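Local atomic coordinates of thioesterase superfamily protein (Sulfolobus solfataricus, PDB entry 2GF6), a protein that binds coenzyme A and is probably an acyl-CoA thioesterase of the hotdog-fold superfamily. Residues P50-N53 against E54-F58; E123-K126 against E127-D130. One frame throughout, in Å; residues are numbered along the deposited sequence.

Contact 1: residues P50-N53 against E54-F58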
ATOM      1  N   PRO A  50      -9.899   8.018 -11.922  1.00 32.69           N
ATOM      2  CA  PRO A  50     -11.282   8.309 -11.496  1.00 32.48           C
ATOM      3  C   PRO A  50     -11.585   9.801 -11.342  1.00 32.53           C
ATOM      4  O   PRO A  50     -12.723  10.171 -11.060  1.00 31.62           O
ATOM      5  CB  PRO A  50     -11.390   7.571 -10.151  1.00 32.41           C
ATOM      6  CG  PRO A  50      -9.964   7.456  -9.657  1.00 32.70           C
ATOM      7  CD  PRO A  50      -9.018   7.903 -10.749  1.00 32.53           C
ATOM      8  N   ILE A  51     -10.571  10.652 -11.567  1.00 32.47           N
ATOM      9  CA  ILE A  51     -10.757  12.080 -11.540  1.00 32.02           C
ATOM     10  C   ILE A  51     -10.805  12.551 -12.990  1.00 32.27           C
ATOM     11  O   ILE A  51      -9.784  12.585 -13.689  1.00 32.22           O
ATOM     12  CB  ILE A  51      -9.620  12.781 -10.756  1.00 31.98           C
ATOM     13  CG1 ILE A  51      -9.676  12.345  -9.277  1.00 31.63           C
ATOM     14  CG2 ILE A  51      -9.697  14.257 -10.930  1.00 31.67           C
ATOM     15  CD1 ILE A  51      -8.581  12.948  -8.400  1.00 31.77           C
ATOM     16  N   VAL A  52     -11.997  12.902 -13.438  1.00 31.98           N
ATOM     17  CA  VAL A  52     -12.183  13.335 -14.810  1.00 31.95           C
ATOM     18  C   VAL A  52     -11.797  14.813 -14.962  1.00 32.31           C
ATOM     19  O   VAL A  52     -11.015  15.167 -15.829  1.00 31.84           O
ATOM     20  CB  VAL A  52     -13.629  13.090 -15.255  1.00 31.93           C
ATOM     21  CG1 VAL A  52     -13.741  13.241 -16.777  1.00 31.66           C
ATOM     22  CG2 VAL A  52     -14.096  11.703 -14.773  1.00 31.44           C
ATOM     23  N   ASN A  53     -12.369  15.660 -14.108  1.00 33.31           N
ATOM     24  CA  ASN A  53     -12.060  17.097 -14.037  1.00 33.18           C
ATOM     25  C   ASN A  53     -12.450  17.628 -12.649  1.00 33.38           C
ATOM     26  O   ASN A  53     -12.908  16.865 -11.808  1.00 33.24           O
ATOM     27  CB  ASN A  53     -12.760  17.882 -15.162  1.00 33.17           C
ATOM     28  CG  ASN A  53     -14.278  17.750 -15.125  1.00 33.72           C
ATOM     29  OD1 ASN A  53     -14.920  18.116 -14.138  1.00 31.56           O
ATOM     30  ND2 ASN A  53     -14.858  17.210 -16.199  1.00 32.99           N
ATOM     31  N   GLU A  54     -12.276  18.925 -12.408  1.00 33.58           N
ATOM     32  CA  GLU A  54     -12.560  19.488 -11.081  1.00 34.20           C
ATOM     33  C   GLU A  54     -14.019  19.308 -10.648  1.00 33.54           C
ATOM     34  O   GLU A  54     -14.298  19.218  -9.458  1.00 33.59           O
ATOM     35  CB  GLU A  54     -12.139  20.973 -10.991  1.00 33.97           C
ATOM     36  CG  GLU A  54     -12.758  21.892 -12.020  1.00 34.98           C
ATOM     37  CD  GLU A  54     -12.307  23.343 -11.885  1.00 36.26           C
ATOM     38  OE1 GLU A  54     -12.837  24.067 -10.999  1.00 38.06           O
ATOM     39  OE2 GLU A  54     -11.452  23.779 -12.703  1.00 40.85           O
ATOM     40  N   ASN A  55     -14.932  19.242 -11.618  1.00 33.23           N
ATOM     41  CA  ASN A  55     -16.375  19.074 -11.368  1.00 32.41           C
ATOM     42  C   ASN A  55     -16.905  17.619 -11.465  1.00 31.74           C
ATOM     43  O   ASN A  55     -18.094  17.399 -11.244  1.00 32.49           O
ATOM     44  CB  ASN A  55     -17.167  19.931 -12.356  1.00 33.00           C
ATOM     45  CG  ASN A  55     -16.899  21.410 -12.204  1.00 33.41           C
ATOM     46  OD1 ASN A  55     -16.922  21.956 -11.105  1.00 37.26           O
ATOM     47  ND2 ASN A  55     -16.655  22.074 -13.315  1.00 37.65           N
ATOM     48  N   LEU A  56     -16.058  16.644 -11.802  1.00 29.89           N
ATOM     49  CA  LEU A  56     -16.513  15.265 -12.082  1.00 29.14           C
ATOM     50  C   LEU A  56     -15.511  14.234 -11.666  1.00 28.81           C
ATOM     51  O   LEU A  56     -14.452  14.086 -12.299  1.00 28.13           O
ATOM     52  CB  LEU A  56     -16.812  15.081 -13.566  1.00 29.87           C
ATOM     53  CG  LEU A  56     -17.476  13.775 -14.023  1.00 28.99           C
ATOM     54  CD1 LEU A  56     -18.836  13.531 -13.353  1.00 26.78           C
ATOM     55  CD2 LEU A  56     -17.651  13.777 -15.528  1.00 28.69           C
ATOM     56  N   TRP A  57     -15.869  13.507 -10.606  1.00 28.30           N
ATOM     57  CA  TRP A  57     -15.103  12.359 -10.106  1.00 28.90           C
ATOM     58  C   TRP A  57     -15.943  11.081 -10.091  1.00 29.80           C
ATOM     59  O   TRP A  57     -17.158  11.166 -10.025  1.00 29.89           O
ATOM     60  CB  TRP A  57     -14.700  12.633  -8.670  1.00 28.63           C
ATOM     61  CG  TRP A  57     -13.603  13.656  -8.468  1.00 28.56           C
ATOM     62  CD1 TRP A  57     -13.067  14.532  -9.391  1.00 27.54           C
ATOM     63  CD2 TRP A  57     -12.974  13.950  -7.225  1.00 27.95           C
ATOM     64  NE1 TRP A  57     -12.118  15.315  -8.790  1.00 28.62           N
ATOM     65  CE2 TRP A  57     -12.039  14.972  -7.458  1.00 28.51           C
ATOM     66  CE3 TRP A  57     -13.098  13.426  -5.931  1.00 29.03           C
ATOM     67  CZ2 TRP A  57     -11.236  15.491  -6.436  1.00 29.00           C
ATOM     68  CZ3 TRP A  57     -12.310  13.937  -4.938  1.00 28.50           C
ATOM     69  CH2 TRP A  57     -11.396  14.971  -5.191  1.00 28.44           C
ATOM     70  N   PHE A  58     -15.281   9.915 -10.109  1.00 31.16           N
ATOM     71  CA  PHE A  58     -15.909   8.631  -9.813  1.00 31.90           C
ATOM     72  C   PHE A  58     -15.443   8.163  -8.422  1.00 31.64           C
ATOM     73  O   PHE A  58     -14.239   8.160  -8.118  1.00 31.40           O
ATOM     74  CB  PHE A  58     -15.547   7.582 -10.879  1.00 33.36           C
ATOM     75  CG  PHE A  58     -16.223   7.817 -12.203  1.00 35.30           C
ATOM     76  CD1 PHE A  58     -17.534   7.413 -12.401  1.00 36.35           C
ATOM     77  CD2 PHE A  58     -15.562   8.464 -13.240  1.00 37.02           C
ATOM     78  CE1 PHE A  58     -18.174   7.656 -13.615  1.00 37.84           C
ATOM     79  CE2 PHE A  58     -16.201   8.717 -14.478  1.00 39.18           C
ATOM     80  CZ  PHE A  58     -17.502   8.324 -14.661  1.00 36.84           C
TER
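Asn53 turns the chain back towards Leu56 in a tight beta hairpin whose type I turn runs from Asn53 to Leu56. Its CG sits between the backbone N and the carbonyl carbon (chi1 59°), which brings OD1 over the turn to take the N-H of Asn55 at 2.8 Å, in the carbonyl plane although the bond is bent to 131° at the hydrogen. The main chain closes the turn as well, Leu56 N to Asn53 O at 3.2 Å. With an alanine here, the N-H of Asn55 is likely to lose its acceptor and the turn to flex more freely. Next door is a classic beta bulge: Leu56 O accepts from both Val52 N (3.0 Å) and Asn53 N. Val52 stands alongside Leu56, and its CG2 reaches both Leu56 CG and, at 3.7 Å, Phe58 CE2. On the face bearing Ile51 and Trp57, Ile51 CG1 lies over the indole in a CH-pi contact, 3.9 Å from the five-membered ring centroid. The strand 56-67 runs on antiparallel to strand 102-115, where Leu56 meets Ala113 and Trp57 meets Ile114. Trp57 also touches Trp119, a residue that binds coenzyme A, while Gln21 of a second subunit packs on Pro50, Ile51 and Trp57.

Contact 2: residues E123-K126 against E127-D130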
ATOM      1  N   GLU A 123     -25.485  13.512 -12.599  1.00 29.23           N
ATOM      2  CA  GLU A 123     -25.684  12.843 -13.881  1.00 30.10           C
ATOM      3  C   GLU A 123     -24.401  12.927 -14.709  1.00 31.61           C
ATOM      4  O   GLU A 123     -23.776  13.977 -14.762  1.00 32.25           O
ATOM      5  CB  GLU A 123     -26.840  13.504 -14.638  1.00 30.17           C
ATOM      6  CG  GLU A 123     -27.056  12.955 -16.048  1.00 30.98           C
ATOM      7  CD  GLU A 123     -28.425  13.245 -16.608  1.00 29.56           C
ATOM      8  OE1 GLU A 123     -29.415  12.785 -16.012  1.00 30.91           O
ATOM      9  OE2 GLU A 123     -28.512  13.921 -17.645  1.00 27.41           O
HETATM   10  N   MSE A 124     -23.992  11.824 -15.340  1.00 33.00           N
HETATM   11  CA  MSE A 124     -22.847  11.851 -16.261  1.00 33.80           C
HETATM   12  C   MSE A 124     -23.159  12.682 -17.495  1.00 33.50           C
HETATM   13  O   MSE A 124     -24.230  12.571 -18.062  1.00 34.05           O
HETATM   14  CB  MSE A 124     -22.480  10.454 -16.702  1.00 33.49           C
HETATM   15  CG  MSE A 124     -21.938   9.680 -15.593  1.00 35.39           C
HETATM   16 SE   MSE A 124     -21.244   7.997 -16.219  0.75 37.45          SE
HETATM   17  CE  MSE A 124     -22.681   6.798 -15.507  1.00 38.08           C
ATOM     18  N   PRO A 125     -22.232  13.547 -17.902  1.00 33.63           N
ATOM     19  CA  PRO A 125     -22.511  14.356 -19.075  1.00 33.91           C
ATOM     20  C   PRO A 125     -22.821  13.480 -20.274  1.00 34.64           C
ATOM     21  O   PRO A 125     -22.400  12.320 -20.317  1.00 33.91           O
ATOM     22  CB  PRO A 125     -21.191  15.103 -19.309  1.00 34.04           C
ATOM     23  CG  PRO A 125     -20.499  15.093 -18.041  1.00 33.02           C
ATOM     24  CD  PRO A 125     -20.927  13.874 -17.308  1.00 33.71           C
ATOM     25  N   LYS A 126     -23.534  14.033 -21.252  1.00 35.74           N
ATOM     26  CA  LYS A 126     -23.932  13.243 -22.404  1.00 36.83           C
ATOM     27  C   LYS A 126     -22.681  12.927 -23.236  1.00 37.23           C
ATOM     28  O   LYS A 126     -22.579  11.841 -23.795  1.00 36.89           O
ATOM     29  CB  LYS A 126     -25.035  13.962 -23.222  1.00 37.56           C
ATOM     30  CG  LYS A 126     -26.350  14.335 -22.403  1.00 38.68           C
ATOM     31  CD  LYS A 126     -27.517  13.269 -22.397  1.00 39.26           C
ATOM     32  CE  LYS A 126     -28.916  13.976 -22.256  1.00 39.54           C
ATOM     33  NZ  LYS A 126     -30.136  13.119 -21.905  1.00 37.98           N
ATOM     34  N   GLU A 127     -21.721  13.857 -23.307  1.00 37.92           N
ATOM     35  CA  GLU A 127     -20.419  13.532 -23.901  1.00 39.06           C
ATOM     36  C   GLU A 127     -20.033  12.113 -23.481  1.00 38.62           C
ATOM     37  O   GLU A 127     -19.860  11.216 -24.312  1.00 39.16           O
ATOM     38  CB  GLU A 127     -19.297  14.489 -23.446  1.00 39.17           C
ATOM     39  CG  GLU A 127     -17.876  13.791 -23.393  1.00 41.09           C
ATOM     40  CD  GLU A 127     -16.684  14.738 -23.223  1.00 41.46           C
ATOM     41  OE1 GLU A 127     -16.564  15.717 -24.019  1.00 44.56           O
ATOM     42  OE2 GLU A 127     -15.844  14.462 -22.320  1.00 43.34           O
ATOM     43  N   ILE A 128     -19.932  11.924 -22.172  1.00 37.92           N
ATOM     44  CA  ILE A 128     -19.431  10.686 -21.584  1.00 37.46           C
ATOM     45  C   ILE A 128     -20.390   9.515 -21.753  1.00 37.35           C
ATOM     46  O   ILE A 128     -19.967   8.392 -22.071  1.00 36.79           O
ATOM     47  CB  ILE A 128     -19.073  10.942 -20.099  1.00 37.35           C
ATOM     48  CG1 ILE A 128     -17.746  11.719 -20.034  1.00 36.91           C
ATOM     49  CG2 ILE A 128     -18.981   9.645 -19.277  1.00 37.64           C
ATOM     50  CD1 ILE A 128     -17.776  12.896 -19.100  1.00 37.33           C
HETATM   51  N   MSE A 129     -21.680   9.777 -21.572  1.00 37.03           N
HETATM   52  CA  MSE A 129     -22.668   8.710 -21.632  1.00 36.93           C
HETATM   53  C   MSE A 129     -22.901   8.162 -23.046  1.00 36.95           C
HETATM   54  O   MSE A 129     -23.200   6.977 -23.205  1.00 37.14           O
HETATM   55  CB  MSE A 129     -24.004   9.180 -21.054  1.00 37.06           C
HETATM   56  CG  MSE A 129     -24.958   8.023 -20.790  1.00 36.98           C
HETATM   57 SE   MSE A 129     -24.131   6.666 -19.654  0.75 37.67          SE
HETATM   58  CE  MSE A 129     -24.736   7.340 -18.021  1.00 38.57           C
ATOM     59  N   ASP A 130     -22.804   9.030 -24.058  1.00 36.44           N
ATOM     60  CA  ASP A 130     -22.894   8.605 -25.454  1.00 36.02           C
ATOM     61  C   ASP A 130     -21.803   7.574 -25.767  1.00 35.40           C
ATOM     62  O   ASP A 130     -22.063   6.573 -26.419  1.00 34.98           O
ATOM     63  CB  ASP A 130     -22.804   9.817 -26.403  1.00 36.37           C
ATOM     64  CG  ASP A 130     -24.065  10.716 -26.360  1.00 37.04           C
ATOM     65  OD1 ASP A 130     -25.083  10.281 -25.784  1.00 39.02           O
ATOM     66  OD2 ASP A 130     -24.052  11.851 -26.916  1.00 38.20           O
TER
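Pro125 and Met129 are joined by the first of two backbone hydrogen bonds that start a helix: Met129 N donates a hydrogen bond to Pro125 O at 2.9 Å, in the carbonyl plane. The second, from Asp130 N to Lys126 O at 2.8 Å, is straighter, 169° at the hydrogen. Both link residues four apart, as an alpha-helical first turn requires.

Apolar contacts hold the side chains of the entering loop against that turn. The Pro125 ring lies alongside Ile128 and points the same way, its CG 3.7 Å from Ile128 CD1. Met124, modelled as selenomethionine, crosses Ile128 at about a right angle, with its SE 4.1 Å from Ile128 CG2. Met129, also selenomethionine, has CG anti to its backbone N (chi1 -166°) and then folds at chi2 and chi3, which carries its methyl, CE, back to the end of Met124, so close to Met124 CE that its exact place is doubtful.

No ion pair forms between Lys126 and Asp130, one turn apart: Lys126 NZ is 7.0 Å from Asp130 OD1.

The arrangement is the N-terminal start of an alpha helix, with Pro125 at the N-cap. N-H groups at a helix start have no carbonyl one turn earlier to bond to, so a proline there costs no helical hydrogen bond; here it leads the chain from strand 120-121 into the closing helix 126-132 of this hotdog-family protein.

Contact 1 and contact 2 follow each other along the chain and meet in space, their centres about 13 Å apart. Both are partly buried, mixing buried apolar side chains with exposed polar ones. Their shared ground is hydrophobic: Leu56 CD2 packs 3.7 Å from Ile128 CD1 and equally close to Pro125 CD, while Phe58 CE1 reaches Met124 SE. The helix start thereby rests on the hairpin's strand. Their chemistry follows their place: residues 50-58 rely on cross-strand bonds, a bulge and an aromatic face, and border other subunits, whereas residues 123-130 use bonds within one helical turn and touch no other chain of the assembly.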